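Coelenterazine-binding protein with bound coelenterazine (Renilla muelleri, PDB 2HPS) binds the luciferin coelenterazine and probably makes it available to luciferase and oxygen when calcium is bound. Local coordinates at residues R33-I43 and T57-A65. Numbering follows the deposited sequence. Where two conformers were deposited one is given.
Sequences REDYELIAVRI and TRQEFLRVA. With CTZ (c2-hydroxy-coelenterazine), chain B.
Phe61 fits as a knob into a hole formed by Tyr36, Ile39, Ala40 and Ile43, where helices 33-47 and 51-68 pack nearly antiparallel, their segment axes 8.9 Å apart at 151°. From its root outward, Phe61 CB lies between Ala40 CB and Tyr36 CD2. The methyl of Ala40 then lies over one ring face, toward the CG-CD1 rim, a CH-pi contact with CB 4.2 Å from the ring centroid. On one flank CD2 reaches the face of the Tyr36 ring, 3.6 Å from Tyr36 CE2, the two planes inclined at 49°; on the other CE1 meets Ile43 CD1. At the far end CZ approaches Ile43 CD1 to 3.5 Å, while CE2 touches both Ile39 CG2 and the ligand phenol at C13. With CG2 anti to the backbone N, Ile39 turns that methyl onto Phe61 and, at 3.5 Å, onto C10 of the bound c2-hydroxy-coelenterazine. The Tyr36 hydroxyl adds a polar point to this pocket wall, hydrogen-bonding ligand O17 (2.6 Å), Gln103 and Arg19. Toward the surface, Arg58 NH1 donates to Glu37 OE1 at 3.0 Å in a salt bridge; OE1 lies in the guanidinium plane, and NH1 meets it on the syn side, 31° out of the carboxylate plane, while Glu55 holds Arg58 NH2. Leu62 CD2 lies under one face of the Arg33 guanidinium, whose NH1 is paired with Asp66. This helix pair, joining EF-hands 1 and 2, thus combines a salt-bridged outer margin with an apolar core continuing into the luciferin pocket, where Tyr36 meets the phenol oxygen.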
# COMPACT_ATOMS: atom_id res chain seq x y z
N ARG A 33 10.93 10.64 4.49
CA ARG A 33 9.61 11.27 4.50
C ARG A 33 9.23 11.77 3.12
O ARG A 33 8.13 11.50 2.63
CB ARG A 33 9.63 12.42 5.50
CG ARG A 33 8.29 12.99 5.90
CD ARG A 33 8.45 13.97 7.06
NE ARG A 33 7.16 14.50 7.50
CZ ARG A 33 6.41 13.94 8.45
NH1 ARG A 33 6.82 12.84 9.06
NH2 ARG A 33 5.25 14.50 8.79
N GLU A 34 10.14 12.49 2.45
CA GLU A 34 9.77 13.04 1.14
C GLU A 34 9.57 11.97 0.07
O GLU A 34 8.78 12.16 -0.83
CB GLU A 34 10.71 14.15 0.65
CG GLU A 34 12.15 13.76 0.52
CD GLU A 34 12.95 14.16 1.75
OE1 GLU A 34 14.02 14.80 1.56
OE2 GLU A 34 12.53 13.83 2.90
N ASP A 35 10.29 10.85 0.18
CA ASP A 35 10.05 9.69 -0.71
C ASP A 35 8.59 9.20 -0.56
O ASP A 35 7.94 8.83 -1.55
CB ASP A 35 11.00 8.54 -0.37
CG ASP A 35 12.48 8.86 -0.64
OD1 ASP A 35 12.79 9.69 -1.53
OD2 ASP A 35 13.34 8.25 0.03
N TYR A 36 8.10 9.20 0.67
CA TYR A 36 6.72 8.80 0.94
C TYR A 36 5.72 9.83 0.37
O TYR A 36 4.73 9.47 -0.27
CB TYR A 36 6.54 8.55 2.44
CG TYR A 36 5.51 7.48 2.76
CD1 TYR A 36 5.56 6.22 2.13
CD2 TYR A 36 4.50 7.72 3.70
CE1 TYR A 36 4.60 5.23 2.42
CE2 TYR A 36 3.55 6.74 4.00
CZ TYR A 36 3.60 5.51 3.36
OH TYR A 36 2.65 4.56 3.68
N GLU A 37 6.02 11.12 0.56
CA GLU A 37 5.21 12.20 -0.01
C GLU A 37 5.15 12.13 -1.52
O GLU A 37 4.16 12.50 -2.12
CB GLU A 37 5.78 13.56 0.40
CG GLU A 37 5.77 13.85 1.90
CD GLU A 37 6.28 15.25 2.21
OE1 GLU A 37 5.49 16.20 2.03
OE2 GLU A 37 7.45 15.40 2.64
N LEU A 38 6.22 11.65 -2.16
CA LEU A 38 6.22 11.51 -3.61
C LEU A 38 5.08 10.61 -4.09
O LEU A 38 4.45 10.88 -5.11
CB LEU A 38 7.56 10.98 -4.11
CG LEU A 38 7.70 10.69 -5.61
CD1 LEU A 38 7.48 11.93 -6.46
CD2 LEU A 38 9.09 10.07 -5.90
N ILE A 39 4.85 9.52 -3.36
CA ILE A 39 3.72 8.62 -3.65
C ILE A 39 2.39 9.38 -3.59
O ILE A 39 1.58 9.30 -4.52
CB ILE A 39 3.73 7.41 -2.71
CG1 ILE A 39 4.97 6.58 -3.01
CG2 ILE A 39 2.43 6.57 -2.88
CD1 ILE A 39 5.27 5.51 -1.99
N ALA A 40 2.18 10.16 -2.53
CA ALA A 40 0.95 10.94 -2.42
C ALA A 40 0.81 11.95 -3.57
O ALA A 40 -0.28 12.17 -4.10
CB ALA A 40 0.88 11.63 -1.04
N VAL A 41 1.92 12.56 -3.99
CA VAL A 41 1.89 13.48 -5.14
C VAL A 41 1.51 12.75 -6.44
O VAL A 41 0.74 13.27 -7.27
CB VAL A 41 3.25 14.22 -5.29
CG1 VAL A 41 3.35 14.89 -6.67
CG2 VAL A 41 3.43 15.24 -4.16
N ARG A 42 2.06 11.56 -6.64
CA ARG A 42 1.71 10.78 -7.82
C ARG A 42 0.22 10.40 -7.80
O ARG A 42 -0.44 10.41 -8.85
CB ARG A 42 2.62 9.55 -7.93
CG ARG A 42 4.08 9.92 -8.29
CD ARG A 42 4.88 8.63 -8.41
NE ARG A 42 6.26 8.86 -8.87
CZ ARG A 42 7.17 7.90 -8.89
NH1 ARG A 42 6.84 6.68 -8.46
NH2 ARG A 42 8.41 8.15 -9.32
N ILE A 43 -0.29 10.07 -6.61
CA ILE A 43 -1.70 9.71 -6.42
C ILE A 43 -2.59 10.89 -6.82
O ILE A 43 -3.53 10.74 -7.61
CB ILE A 43 -1.98 9.24 -4.96
CG1 ILE A 43 -1.40 7.85 -4.72
CG2 ILE A 43 -3.51 9.24 -4.66
CD1 ILE A 43 -1.28 7.45 -3.26
N THR A 57 -4.80 13.72 1.19
CA THR A 57 -3.99 12.54 0.82
C THR A 57 -2.57 12.69 1.35
O THR A 57 -2.05 11.78 2.02
CB THR A 57 -3.98 12.32 -0.71
OG1 THR A 57 -5.33 12.24 -1.19
CG2 THR A 57 -3.22 11.03 -1.08
N ARG A 58 -1.94 13.84 1.11
CA ARG A 58 -0.61 14.11 1.69
C ARG A 58 -0.59 13.97 3.23
O ARG A 58 0.30 13.35 3.79
CB ARG A 58 -0.09 15.48 1.24
CG ARG A 58 1.45 15.59 1.24
CD ARG A 58 1.94 17.01 0.89
NE ARG A 58 1.44 18.02 1.85
CZ ARG A 58 2.12 18.47 2.90
NH1 ARG A 58 3.36 18.04 3.15
NH2 ARG A 58 1.56 19.37 3.70
N GLN A 59 -1.58 14.57 3.91
CA GLN A 59 -1.62 14.52 5.35
C GLN A 59 -1.76 13.09 5.88
O GLN A 59 -1.15 12.74 6.89
CB GLN A 59 -2.75 15.42 5.88
CG GLN A 59 -2.42 16.91 5.76
CD GLN A 59 -1.20 17.32 6.58
OE1 GLN A 59 -0.98 16.82 7.69
NE2 GLN A 59 -0.39 18.23 6.04
N GLU A 60 -2.51 12.25 5.16
CA GLU A 60 -2.68 10.87 5.61
C GLU A 60 -1.35 10.13 5.44
O GLU A 60 -0.92 9.41 6.35
CB GLU A 60 -3.83 10.15 4.90
CG GLU A 60 -4.05 8.69 5.38
CD GLU A 60 -4.38 8.53 6.89
OE1 GLU A 60 -4.62 9.53 7.63
OE2 GLU A 60 -4.39 7.37 7.36
N PHE A 61 -0.69 10.36 4.31
CA PHE A 61 0.66 9.79 4.14
C PHE A 61 1.65 10.25 5.21
O PHE A 61 2.47 9.47 5.68
CB PHE A 61 1.19 10.02 2.72
CG PHE A 61 0.76 8.96 1.75
CD1 PHE A 61 -0.57 8.88 1.35
CD2 PHE A 61 1.68 8.04 1.25
CE1 PHE A 61 -1.00 7.86 0.44
CE2 PHE A 61 1.28 7.03 0.37
CZ PHE A 61 -0.06 6.95 -0.05
N LEU A 62 1.58 11.52 5.60
CA LEU A 62 2.47 12.01 6.65
C LEU A 62 2.16 11.35 7.98
O LEU A 62 3.07 11.04 8.75
CB LEU A 62 2.37 13.54 6.78
CG LEU A 62 2.93 14.34 5.61
CD1 LEU A 62 2.60 15.82 5.84
CD2 LEU A 62 4.43 14.14 5.41
N ARG A 63 0.88 11.13 8.26
CA ARG A 63 0.46 10.48 9.50
C ARG A 63 1.05 9.07 9.61
O ARG A 63 1.59 8.67 10.65
CB ARG A 63 -1.07 10.45 9.59
CG ARG A 63 -1.58 10.05 11.00
CD ARG A 63 -3.12 10.00 11.01
NE ARG A 63 -3.63 8.84 10.29
CZ ARG A 63 -3.70 7.61 10.80
NH1 ARG A 63 -3.30 7.38 12.05
NH2 ARG A 63 -4.16 6.61 10.06
N VAL A 64 0.94 8.32 8.51
CA VAL A 64 1.54 6.99 8.40
C VAL A 64 3.07 7.08 8.42
O VAL A 64 3.71 6.28 9.10
CB VAL A 64 0.97 6.23 7.18
CG1 VAL A 64 1.62 4.85 7.01
CG2 VAL A 64 -0.55 6.06 7.34
N ALA A 65 3.65 8.07 7.75
CA ALA A 65 5.13 8.27 7.79
C ALA A 65 5.64 8.35 9.22
O ALA A 65 6.69 7.79 9.56
CB ALA A 65 5.54 9.50 6.98
N1 CTZ B . 1.24 0.80 -3.64
C2 CTZ B . 2.25 1.68 -3.88
C3 CTZ B . 3.12 0.93 -4.79
N4 CTZ B . 2.62 -0.27 -5.05
C5 CTZ B . 3.08 -1.28 -5.82
C6 CTZ B . 2.34 -2.47 -5.89
N7 CTZ B . 1.18 -2.60 -5.20
C8 CTZ B . 0.69 -1.61 -4.43
C9 CTZ B . 1.48 -0.36 -4.34
C10 CTZ B . 2.40 3.06 -3.30
C11 CTZ B . 2.54 2.90 -1.81
C12 CTZ B . 1.53 3.35 -0.97
C13 CTZ B . 1.62 3.20 0.41
C14 CTZ B . 2.75 2.59 0.94
C15 CTZ B . 3.78 2.12 0.11
C16 CTZ B . 3.67 2.27 -1.28
O17 CTZ B . 2.84 2.43 2.29
O18 CTZ B . 4.24 1.35 -5.29
C19 CTZ B . 2.81 -3.57 -6.75
C20 CTZ B . 4.17 -3.84 -6.92
C21 CTZ B . 4.58 -4.88 -7.75
C22 CTZ B . 3.63 -5.64 -8.44
C23 CTZ B . 2.28 -5.38 -8.30
C24 CTZ B . 1.87 -4.34 -7.46
O25 CTZ B . 4.07 -6.65 -9.25
C26 CTZ B . -0.59 -1.73 -3.63
C27 CTZ B . -1.76 -1.38 -4.51
C28 CTZ B . -2.53 -0.24 -4.27
C29 CTZ B . -3.61 0.04 -5.11
C30 CTZ B . -3.89 -0.81 -6.20
C31 CTZ B . -3.12 -1.95 -6.43
C32 CTZ B . -2.05 -2.24 -5.57